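Local structure of V-type ATP synthase alpha chain (Nanoarchaeum equitans Kin4-M, 5BN3) at residues 188-193 with 307-312; 182-187 with 301-306; 129-134 with 141-146; 194-199 with 212-217. The protein belongs to the alpha/beta family of rotary ATPase subunits, and joins an N-terminal beta barrel, a P-loop nucleotide-binding domain holding ADP, and a helical C-terminal domain. One frame throughout, in Å; residues are numbered along the deposited sequence.

Interaction 1: residues 188-193 with 307-312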
# COMPACT_ATOMS: atom_id res chain seq x y z
N ARG A 188 -22.98 34.28 -6.72
CA ARG A 188 -23.63 35.52 -7.13
C ARG A 188 -23.83 35.58 -8.64
O ARG A 188 -22.90 35.30 -9.40
CB ARG A 188 -22.84 36.74 -6.62
CG ARG A 188 -22.90 36.91 -5.11
CD ARG A 188 -22.06 38.09 -4.62
NE ARG A 188 -22.45 39.35 -5.23
CZ ARG A 188 -23.45 40.12 -4.81
NH1 ARG A 188 -24.18 39.75 -3.76
NH2 ARG A 188 -23.73 41.26 -5.43
N PRO A 189 -25.05 35.94 -9.07
CA PRO A 189 -25.42 35.94 -10.49
C PRO A 189 -24.68 36.99 -11.30
O PRO A 189 -24.21 37.99 -10.76
CB PRO A 189 -26.92 36.28 -10.45
CG PRO A 189 -27.09 37.06 -9.19
CD PRO A 189 -26.14 36.42 -8.21
N TYR A 190 -24.58 36.73 -12.60
CA TYR A 190 -23.99 37.66 -13.56
C TYR A 190 -24.69 37.44 -14.89
O TYR A 190 -25.56 36.57 -14.99
CB TYR A 190 -22.48 37.41 -13.69
CG TYR A 190 -22.11 35.97 -13.97
CD1 TYR A 190 -21.88 35.08 -12.93
CD2 TYR A 190 -21.99 35.51 -15.27
CE1 TYR A 190 -21.55 33.77 -13.18
CE2 TYR A 190 -21.65 34.20 -15.53
CZ TYR A 190 -21.43 33.34 -14.48
OH TYR A 190 -21.10 32.03 -14.73
N LYS A 191 -24.32 38.19 -15.91
CA LYS A 191 -24.99 38.06 -17.21
C LYS A 191 -24.41 36.96 -18.08
O LYS A 191 -25.15 36.08 -18.54
CB LYS A 191 -25.03 39.40 -17.95
CG LYS A 191 -26.06 40.37 -17.40
CD LYS A 191 -26.30 41.53 -18.34
CE LYS A 191 -27.55 42.31 -17.94
NZ LYS A 191 -27.84 43.42 -18.88
N GLU A 192 -23.11 36.99 -18.32
CA GLU A 192 -22.46 35.93 -19.10
C GLU A 192 -20.96 35.82 -18.84
O GLU A 192 -20.31 36.80 -18.49
CB GLU A 192 -22.73 36.11 -20.60
CG GLU A 192 -21.97 37.25 -21.25
CD GLU A 192 -22.35 37.45 -22.71
OE1 GLU A 192 -23.53 37.21 -23.05
OE2 GLU A 192 -21.48 37.85 -23.51
N LYS A 193 -20.44 34.61 -19.01
CA LYS A 193 -19.00 34.38 -18.92
C LYS A 193 -18.34 34.97 -20.15
O LYS A 193 -18.84 34.82 -21.27
CB LYS A 193 -18.72 32.88 -18.86
CG LYS A 193 -19.60 32.13 -17.86
CD LYS A 193 -19.47 30.62 -18.01
CE LYS A 193 -20.47 29.88 -17.13
NZ LYS A 193 -21.88 30.20 -17.48
N TYR A 307 -18.56 39.74 -5.05
CA TYR A 307 -19.18 41.04 -4.76
C TYR A 307 -18.41 42.19 -5.40
O TYR A 307 -18.99 43.07 -6.02
CB TYR A 307 -19.30 41.24 -3.25
CG TYR A 307 -19.71 42.64 -2.83
CD1 TYR A 307 -20.97 43.14 -3.12
CD2 TYR A 307 -18.83 43.45 -2.12
CE1 TYR A 307 -21.34 44.41 -2.73
CE2 TYR A 307 -19.20 44.73 -1.73
CZ TYR A 307 -20.45 45.20 -2.03
OH TYR A 307 -20.82 46.46 -1.64
N PHE A 308 -17.09 42.18 -5.25
CA PHE A 308 -16.27 43.22 -5.84
C PHE A 308 -16.15 43.03 -7.35
O PHE A 308 -16.00 44.00 -8.10
CB PHE A 308 -14.90 43.29 -5.17
CG PHE A 308 -14.91 43.99 -3.84
CD1 PHE A 308 -14.91 45.38 -3.78
CD2 PHE A 308 -14.93 43.27 -2.66
CE1 PHE A 308 -14.92 46.03 -2.56
CE2 PHE A 308 -14.94 43.92 -1.43
CZ PHE A 308 -14.94 45.30 -1.38
N ARG A 309 -16.22 41.78 -7.80
CA ARG A 309 -16.29 41.48 -9.23
C ARG A 309 -17.53 42.11 -9.84
O ARG A 309 -17.48 42.65 -10.95
CB ARG A 309 -16.31 39.96 -9.44
CG ARG A 309 -16.49 39.54 -10.90
CD ARG A 309 -17.09 38.15 -10.99
NE ARG A 309 -18.45 38.12 -10.46
CZ ARG A 309 -19.17 37.02 -10.28
NH1 ARG A 309 -18.66 35.84 -10.59
NH2 ARG A 309 -20.40 37.10 -9.79
N ASP A 310 -18.64 42.05 -9.12
CA ASP A 310 -19.91 42.58 -9.60
C ASP A 310 -19.90 44.11 -9.74
O ASP A 310 -20.75 44.68 -10.42
CB ASP A 310 -21.05 42.14 -8.68
CG ASP A 310 -21.32 40.65 -8.74
OD1 ASP A 310 -20.92 40.01 -9.74
OD2 ASP A 310 -21.94 40.12 -7.80
N GLN A 311 -18.94 44.76 -9.09
CA GLN A 311 -18.79 46.21 -9.21
C GLN A 311 -17.99 46.57 -10.46
O GLN A 311 -17.78 47.75 -10.75
CB GLN A 311 -18.09 46.79 -7.97
CG GLN A 311 -18.85 46.57 -6.66
CD GLN A 311 -18.09 47.07 -5.45
OE1 GLN A 311 -17.28 48.00 -5.55
NE2 GLN A 311 -18.32 46.44 -4.31
N GLY A 312 -17.55 45.55 -11.19
CA GLY A 312 -16.77 45.78 -12.40
C GLY A 312 -15.29 45.90 -12.09
O GLY A 312 -14.56 46.61 -12.78
O HOH W 1 -20.37 33.62 -9.59
O HOH W 2 -24.26 39.53 -8.43
O HOH W 3 -22.63 40.21 -11.68

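Interaction 2: residues 182-187 with 301-306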
# COMPACT_ATOMS: atom_id res chain seq x y z
N TRP A 182 -25.84 38.34 1.81
CA TRP A 182 -25.88 37.30 0.78
C TRP A 182 -25.43 35.95 1.33
O TRP A 182 -24.44 35.87 2.05
CB TRP A 182 -25.00 37.71 -0.40
CG TRP A 182 -25.18 36.81 -1.58
CD1 TRP A 182 -24.44 35.71 -1.89
CD2 TRP A 182 -26.17 36.93 -2.60
NE1 TRP A 182 -24.91 35.14 -3.05
CE2 TRP A 182 -25.97 35.87 -3.50
CE3 TRP A 182 -27.21 37.84 -2.83
CZ2 TRP A 182 -26.78 35.69 -4.63
CZ3 TRP A 182 -28.01 37.66 -3.95
CH2 TRP A 182 -27.79 36.59 -4.83
N PRO A 183 -26.18 34.89 0.99
CA PRO A 183 -25.83 33.52 1.41
C PRO A 183 -24.51 33.08 0.78
O PRO A 183 -24.41 33.05 -0.45
CB PRO A 183 -26.98 32.68 0.86
CG PRO A 183 -28.10 33.65 0.60
CD PRO A 183 -27.42 34.92 0.20
N ILE A 184 -23.52 32.74 1.59
CA ILE A 184 -22.18 32.43 1.09
C ILE A 184 -22.11 31.15 0.26
O ILE A 184 -21.19 30.98 -0.55
CB ILE A 184 -21.14 32.35 2.23
CG1 ILE A 184 -21.52 31.27 3.24
CG2 ILE A 184 -21.00 33.70 2.92
CD1 ILE A 184 -20.50 31.08 4.35
N ARG A 185 -23.07 30.25 0.45
CA ARG A 185 -23.10 28.99 -0.31
C ARG A 185 -23.72 29.17 -1.69
O ARG A 185 -23.77 28.23 -2.49
CB ARG A 185 -23.85 27.90 0.46
CG ARG A 185 -23.16 27.44 1.73
CD ARG A 185 -23.88 26.25 2.34
NE ARG A 185 -23.25 25.85 3.60
CZ ARG A 185 -22.21 25.03 3.68
NH1 ARG A 185 -21.67 24.52 2.58
NH2 ARG A 185 -21.70 24.71 4.86
N LYS A 186 -24.21 30.37 -1.97
CA LYS A 186 -24.91 30.65 -3.21
C LYS A 186 -24.08 31.57 -4.09
O LYS A 186 -23.77 32.70 -3.70
CB LYS A 186 -26.26 31.30 -2.91
CG LYS A 186 -27.13 31.58 -4.13
CD LYS A 186 -28.47 32.14 -3.68
CE LYS A 186 -29.36 32.48 -4.87
NZ LYS A 186 -30.65 33.08 -4.43
N PRO A 187 -23.70 31.09 -5.29
CA PRO A 187 -22.91 31.89 -6.23
C PRO A 187 -23.66 33.14 -6.66
O PRO A 187 -24.86 33.05 -6.93
CB PRO A 187 -22.74 30.95 -7.43
CG PRO A 187 -22.92 29.57 -6.87
CD PRO A 187 -23.94 29.72 -5.78
N GLY A 301 -14.93 34.05 1.47
CA GLY A 301 -13.97 34.78 0.66
C GLY A 301 -14.35 34.80 -0.80
O GLY A 301 -14.12 35.79 -1.50
N ALA A 302 -14.92 33.69 -1.28
CA ALA A 302 -15.38 33.61 -2.65
C ALA A 302 -16.54 34.58 -2.88
O ALA A 302 -16.59 35.27 -3.91
CB ALA A 302 -15.81 32.20 -2.98
N THR A 303 -17.47 34.63 -1.93
CA THR A 303 -18.63 35.51 -2.02
C THR A 303 -18.23 36.98 -2.05
O THR A 303 -18.76 37.76 -2.86
CB THR A 303 -19.60 35.27 -0.85
OG1 THR A 303 -20.08 33.92 -0.91
CG2 THR A 303 -20.78 36.21 -0.94
N ILE A 304 -17.32 37.36 -1.17
CA ILE A 304 -16.80 38.73 -1.14
C ILE A 304 -16.07 39.04 -2.45
O ILE A 304 -16.17 40.15 -2.98
CB ILE A 304 -15.85 38.93 0.07
CG1 ILE A 304 -16.64 38.80 1.38
CG2 ILE A 304 -15.17 40.29 -0.01
CD1 ILE A 304 -15.77 38.87 2.63
N GLY A 305 -15.35 38.05 -2.99
CA GLY A 305 -14.68 38.20 -4.27
C GLY A 305 -15.65 38.46 -5.40
O GLY A 305 -15.40 39.32 -6.25
N GLU A 306 -16.75 37.72 -5.41
CA GLU A 306 -17.79 37.90 -6.41
C GLU A 306 -18.42 39.28 -6.29
O GLU A 306 -18.77 39.90 -7.29
CB GLU A 306 -18.87 36.83 -6.25
CG GLU A 306 -18.46 35.43 -6.65
CD GLU A 306 -19.57 34.42 -6.40
OE1 GLU A 306 -20.30 34.58 -5.40
OE2 GLU A 306 -19.71 33.47 -7.20

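Interaction 3: residues 129-134 with 141-146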
# COMPACT_ATOMS: atom_id res chain seq x y z
N GLY A 129 -28.31 44.72 -9.35
CA GLY A 129 -26.89 44.83 -9.63
C GLY A 129 -26.44 46.20 -10.12
O GLY A 129 -25.24 46.41 -10.34
N ASP A 130 -27.38 47.12 -10.29
CA ASP A 130 -27.04 48.47 -10.75
C ASP A 130 -26.24 49.25 -9.71
O ASP A 130 -26.45 49.09 -8.50
CB ASP A 130 -28.31 49.26 -11.11
CG ASP A 130 -28.89 48.85 -12.45
OD1 ASP A 130 -28.17 48.24 -13.26
OD2 ASP A 130 -30.08 49.15 -12.69
N ILE A 131 -25.33 50.10 -10.18
CA ILE A 131 -24.58 50.98 -9.30
C ILE A 131 -25.43 52.21 -8.96
O ILE A 131 -25.70 53.04 -9.82
CB ILE A 131 -23.26 51.44 -9.96
CG1 ILE A 131 -22.38 50.23 -10.28
CG2 ILE A 131 -22.52 52.41 -9.06
CD1 ILE A 131 -21.12 50.58 -11.05
N ILE A 132 -25.85 52.30 -7.70
CA ILE A 132 -26.71 53.39 -7.26
C ILE A 132 -25.89 54.60 -6.80
O ILE A 132 -26.40 55.72 -6.73
CB ILE A 132 -27.69 52.93 -6.15
CG1 ILE A 132 -28.85 53.91 -6.00
CG2 ILE A 132 -26.96 52.71 -4.83
CD1 ILE A 132 -29.94 53.41 -5.08
N GLY A 133 -24.62 54.36 -6.50
CA GLY A 133 -23.72 55.42 -6.08
C GLY A 133 -22.35 54.89 -5.68
O GLY A 133 -22.09 53.69 -5.79
N THR A 134 -21.48 55.78 -5.21
CA THR A 134 -20.13 55.38 -4.79
C THR A 134 -19.78 55.86 -3.39
O THR A 134 -20.30 56.87 -2.92
CB THR A 134 -19.05 55.87 -5.78
OG1 THR A 134 -19.10 57.29 -5.90
CG2 THR A 134 -19.25 55.25 -7.16
N GLU A 141 -12.69 53.45 -4.76
CA GLU A 141 -14.06 53.78 -5.15
C GLU A 141 -14.98 52.57 -4.99
O GLU A 141 -15.15 51.77 -5.91
CB GLU A 141 -14.11 54.30 -6.59
CG GLU A 141 -15.51 54.69 -7.05
CD GLU A 141 -15.58 55.06 -8.52
OE1 GLU A 141 -16.18 54.29 -9.30
OE2 GLU A 141 -15.06 56.13 -8.89
N HIS A 142 -15.57 52.44 -3.81
CA HIS A 142 -16.51 51.36 -3.56
C HIS A 142 -17.83 51.66 -4.24
O HIS A 142 -18.48 52.67 -3.96
CB HIS A 142 -16.71 51.18 -2.05
CG HIS A 142 -17.35 49.87 -1.68
ND1 HIS A 142 -16.87 49.08 -0.65
CD2 HIS A 142 -18.42 49.22 -2.18
CE1 HIS A 142 -17.62 48.00 -0.55
NE2 HIS A 142 -18.57 48.06 -1.46
N ARG A 143 -18.23 50.78 -5.15
CA ARG A 143 -19.48 50.96 -5.88
C ARG A 143 -20.64 50.27 -5.18
O ARG A 143 -20.63 49.05 -5.00
CB ARG A 143 -19.31 50.48 -7.32
CG ARG A 143 -18.36 51.36 -8.12
CD ARG A 143 -17.81 50.68 -9.36
NE ARG A 143 -16.78 51.50 -10.00
CZ ARG A 143 -15.98 51.07 -10.97
NH1 ARG A 143 -16.08 49.83 -11.43
NH2 ARG A 143 -15.07 51.89 -11.49
N ILE A 144 -21.62 51.06 -4.77
CA ILE A 144 -22.78 50.53 -4.08
C ILE A 144 -23.73 49.92 -5.11
O ILE A 144 -24.45 50.64 -5.81
CB ILE A 144 -23.51 51.61 -3.26
CG1 ILE A 144 -22.50 52.37 -2.39
CG2 ILE A 144 -24.61 51.00 -2.41
CD1 ILE A 144 -21.71 51.48 -1.44
N ILE A 145 -23.71 48.60 -5.22
CA ILE A 145 -24.58 47.89 -6.14
C ILE A 145 -25.79 47.35 -5.40
O ILE A 145 -25.66 46.70 -4.36
CB ILE A 145 -23.83 46.75 -6.88
CG1 ILE A 145 -23.09 45.86 -5.88
CG2 ILE A 145 -22.85 47.33 -7.89
CD1 ILE A 145 -22.45 44.65 -6.53
N VAL A 146 -26.97 47.63 -5.93
CA VAL A 146 -28.21 47.16 -5.33
C VAL A 146 -28.29 45.65 -5.46
O VAL A 146 -27.73 45.08 -6.41
CB VAL A 146 -29.44 47.83 -5.97
CG1 VAL A 146 -29.38 49.34 -5.80
CG2 VAL A 146 -29.53 47.48 -7.44

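Interaction 4: residues 194-199 with 212-217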
# COMPACT_ATOMS: atom_id res chain seq x y z
N LEU A 194 -17.22 35.66 -19.95
CA LEU A 194 -16.49 36.27 -21.06
C LEU A 194 -15.23 35.47 -21.37
O LEU A 194 -14.77 34.69 -20.53
CB LEU A 194 -16.12 37.72 -20.75
CG LEU A 194 -17.26 38.72 -20.54
CD1 LEU A 194 -16.71 40.12 -20.27
CD2 LEU A 194 -18.18 38.73 -21.75
N ASP A 195 -14.69 35.65 -22.56
CA ASP A 195 -13.43 35.01 -22.93
C ASP A 195 -12.29 35.64 -22.15
O ASP A 195 -12.37 36.80 -21.74
CB ASP A 195 -13.17 35.15 -24.43
CG ASP A 195 -14.17 34.38 -25.27
OD1 ASP A 195 -14.79 33.43 -24.74
OD2 ASP A 195 -14.32 34.71 -26.46
N TYR A 196 -11.22 34.87 -21.95
CA TYR A 196 -10.00 35.43 -21.40
C TYR A 196 -9.49 36.50 -22.35
O TYR A 196 -9.80 36.48 -23.54
CB TYR A 196 -8.96 34.34 -21.17
CG TYR A 196 -9.35 33.39 -20.06
CD1 TYR A 196 -9.89 33.87 -18.88
CD2 TYR A 196 -9.19 32.02 -20.21
CE1 TYR A 196 -10.24 33.01 -17.86
CE2 TYR A 196 -9.54 31.15 -19.20
CZ TYR A 196 -10.07 31.66 -18.02
OH TYR A 196 -10.43 30.80 -17.01
N ASN A 197 -8.70 37.42 -21.82
CA ASN A 197 -8.46 38.68 -22.50
C ASN A 197 -7.04 39.16 -22.26
O ASN A 197 -6.37 39.67 -23.15
CB ASN A 197 -9.45 39.71 -21.93
CG ASN A 197 -9.35 41.05 -22.60
OD1 ASN A 197 -8.90 41.16 -23.74
ND2 ASN A 197 -9.80 42.09 -21.90
N TYR A 198 -6.60 38.97 -21.02
CA TYR A 198 -5.46 39.70 -20.49
C TYR A 198 -4.78 38.85 -19.43
O TYR A 198 -5.44 38.20 -18.63
CB TYR A 198 -6.00 40.98 -19.86
CG TYR A 198 -5.01 42.10 -19.72
CD1 TYR A 198 -4.82 43.02 -20.75
CD2 TYR A 198 -4.28 42.27 -18.55
CE1 TYR A 198 -3.93 44.06 -20.62
CE2 TYR A 198 -3.38 43.31 -18.42
CZ TYR A 198 -3.21 44.20 -19.45
OH TYR A 198 -2.32 45.23 -19.31
N PRO A 199 -3.44 38.84 -19.43
CA PRO A 199 -2.71 38.00 -18.47
C PRO A 199 -2.86 38.50 -17.04
O PRO A 199 -3.06 39.70 -16.82
CB PRO A 199 -1.25 38.14 -18.92
CG PRO A 199 -1.20 39.45 -19.64
CD PRO A 199 -2.53 39.59 -20.32
N PRO A 212 1.99 31.66 -16.96
CA PRO A 212 0.98 32.65 -16.59
C PRO A 212 -0.44 32.16 -16.78
O PRO A 212 -0.69 31.30 -17.62
CB PRO A 212 1.25 33.80 -17.56
CG PRO A 212 1.77 33.12 -18.78
CD PRO A 212 2.58 31.95 -18.28
N ILE A 213 -1.37 32.69 -15.99
CA ILE A 213 -2.79 32.48 -16.23
C ILE A 213 -3.41 33.81 -16.65
O ILE A 213 -2.79 34.87 -16.53
CB ILE A 213 -3.53 31.96 -14.98
CG1 ILE A 213 -3.39 32.93 -13.81
CG2 ILE A 213 -3.02 30.60 -14.59
CD1 ILE A 213 -4.15 32.49 -12.57
N ALA A 214 -4.65 33.76 -17.14
CA ALA A 214 -5.35 34.98 -17.51
C ALA A 214 -6.12 35.53 -16.32
O ALA A 214 -6.37 34.80 -15.35
CB ALA A 214 -6.30 34.70 -18.66
N LYS A 215 -6.47 36.81 -16.38
CA LYS A 215 -7.35 37.40 -15.37
C LYS A 215 -8.69 36.67 -15.39
O LYS A 215 -9.32 36.55 -16.44
CB LYS A 215 -7.59 38.89 -15.64
CG LYS A 215 -6.52 39.82 -15.11
CD LYS A 215 -7.08 41.23 -14.92
CE LYS A 215 -6.02 42.20 -14.45
NZ LYS A 215 -5.33 41.72 -13.22
N GLY A 216 -9.11 36.18 -14.23
CA GLY A 216 -10.33 35.40 -14.15
C GLY A 216 -10.03 33.92 -14.20
O GLY A 216 -10.94 33.09 -14.13
N GLY A 217 -8.75 33.57 -14.33
CA GLY A 217 -8.35 32.18 -14.35
C GLY A 217 -8.17 31.61 -12.95
O GLY A 217 -8.54 32.24 -11.96
O HOH W 4 -11.52 30.59 -14.04
O HOH W 5 -8.62 37.76 -19.09
O HOH W 6 -2.90 41.56 -14.50

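Interaction 1: residues 188-193 with 307-312
R188 and D310 meet in a salt bridge whose main bond runs from R188 NE to D310 OD2 at 2.7 Å. The oxygen is approached nearly along its C-O axis, and a weaker, more bent bond from R188 NH2 (3.2 Å to D310 OD2) reaches the same atom. The bend of R188 at chi3 (58°) sets the guanidinium alongside Y307, whose CD1 lies over one guanidinium face, with the two planes 83° apart. The other carboxylate oxygen is held by the preceding residue: R309 grips D310 OD1 side-on with both NE and NH2, the latter at 3.0 Å. R309 NH2 also donates to R188 O (3.1 Å), from above the carbonyl plane, and one water joins R188 O to R309 NH1. Two further waters link P189 O to the two oxygens of D310, one to each. In the next shell, R188 NH1 is hydrogen-bonded to H180 NE2, W182 forms a cation-pi pair with R188, and H142 bonds the hydroxyl of Y307. G312, whose positive phi (87°) accompanies two bonds back into the last turn, marks a Schellman motif, here closing a helix of the P-loop nucleotide-binding domain beside a buried salt-bridge network.

Interaction 2: residues 182-187 with 301-306
T303 packs closest against segment 182-187, presenting its two branches to different residues. Its CG2 lies anti to the backbone N and reaches CD1 of W182 at 3.8 Å, approaching the indole obliquely. The hydroxyl branch turns to I184 instead: OG1 is 3.7 Å from I184 CB and 3.2 Å from I184 O, but the angle is too poor for a hydrogen bond. The polar partners of OG1 lie elsewhere, in Y299 O one helical turn back and in R359, which also donates to I184 O. The indole is fixed in turn by W182 NE1, which donates to K186 O (2.8 Å, 160°) within the indole plane, tying the ring across the type I turn P183-K186. Toward P187 the contact thins. Only the carboxylate of E306 approaches, with OE2 3.7 Å from P187 CA and 3.9 Å from P187 CB, and P187 and K186 are exposed to solvent. E306 OE1 forms a salt bridge with R359 and accepts from the backbone N of R188. The type I turn at the end of strand 180-183, which pairs with strand 68-71, thus rests on helix 293-309, joining that two-stranded sheet to the nucleotide-binding domain.

Interaction 3: residues 129-134 with 141-146
A beta hairpin of strands 131-137 and 140-145 brings I131 opposite I145 as an antiparallel non-hydrogen-bonded pair, with a second such pair at T134 and R143. The short strand axes approach to 4.7 Å and lie 149° apart, antiparallel with a twist. Backbone bonds hold the pairing: I132 N reaches I144 O at 2.9 Å, V146 N meets D130 O, and I144 N donates to G133 O. At the open end of the hairpin G129 N adds a bond to V146 O; the positive phi of G129 (86°) would jam any side chain there against the carbonyl O of the residue before. The hairpin forms the edge of a four-stranded sheet in the barrel-sandwich domain, with strand 114-118 on the far side of 131-137. On the face of I131, I145, T134 and R143, I131 CG1 packs on I145 CG2 (3.8 Å), while I131 CD1 lies against the aliphatic R143 CD at 3.7 Å. R143 runs extended from CG to NE, so that NE bonds E141 OE1 (2.9 Å, 170°) on its anti side, in the guanidinium plane; NH1 goes on to Q311 O. T134 CG2 packs against E141 CG at 3.8 Å. I132 CG2 meets I144 CG2, also at 3.8 Å, with V146 CG1 near I132 CB and F116 touching both isoleucines.

Interaction 4: residues 194-199 with 212-217
Y196 lies along the type II turn A214-G217, which leads into strand 218-222 of the P-loop nucleotide-binding domain. Starting at its root, Y196 CB is 3.7 Å from A214 CB and Y196 CG is 3.6 Å from the same methyl. With CG beside the backbone N (chi1 -69°), the ring runs down the turn: CD1 sits 3.7 Å from K215 O, CE1 then passes the carbonyl group of G216, and OH ends 3.6 Å from G217 CA. The ring meets these groups obliquely throughout. Near the tip, a water that donates to G216 O is also hydrogen-bonded to Y196 OH, 3.2 Å from the water. F429 meets the Y196 ring edge-to-face, while D167 of the neighbouring NEQ263 chain lies close to OH. The turn is closed by G217 N to A214 O, and G216, at phi 96°, supplies its positive-phi position. Farther along the chain the backbones join at a single bridge of P199 with A214. Its straight bond, K215 N to Y198 O, measures 2.8 Å and 172°. A water accepts from Y198 N and donates to K215 O. Beyond, the K215 chain bends at chi4, and its NZ, bonded to D241 O, also donates to a water that in turn donates to P199 O.

How the interactions relate
Along the chain, interaction 3 closes first, within the barrel-sandwich domain; interactions 2 and 1 then cross one another, and interaction 4 lies in the loop between their paired segments. Interactions 1 and 2, with centres about 11 Å apart, share helix 293-309 and touch directly, and the one follows the other along the linker 182-193. Interaction 3 lies about 12 Å from interaction 1 between centres and reaches segment 307-312 through H142 and R143. Interaction 4 adjoins interaction 1 in sequence alone, with centres about 15 Å apart, where the chain runs on from strand 192-193. Segment 307-312 thus meets both the barrel-sandwich hairpin and the chain connecting the domains.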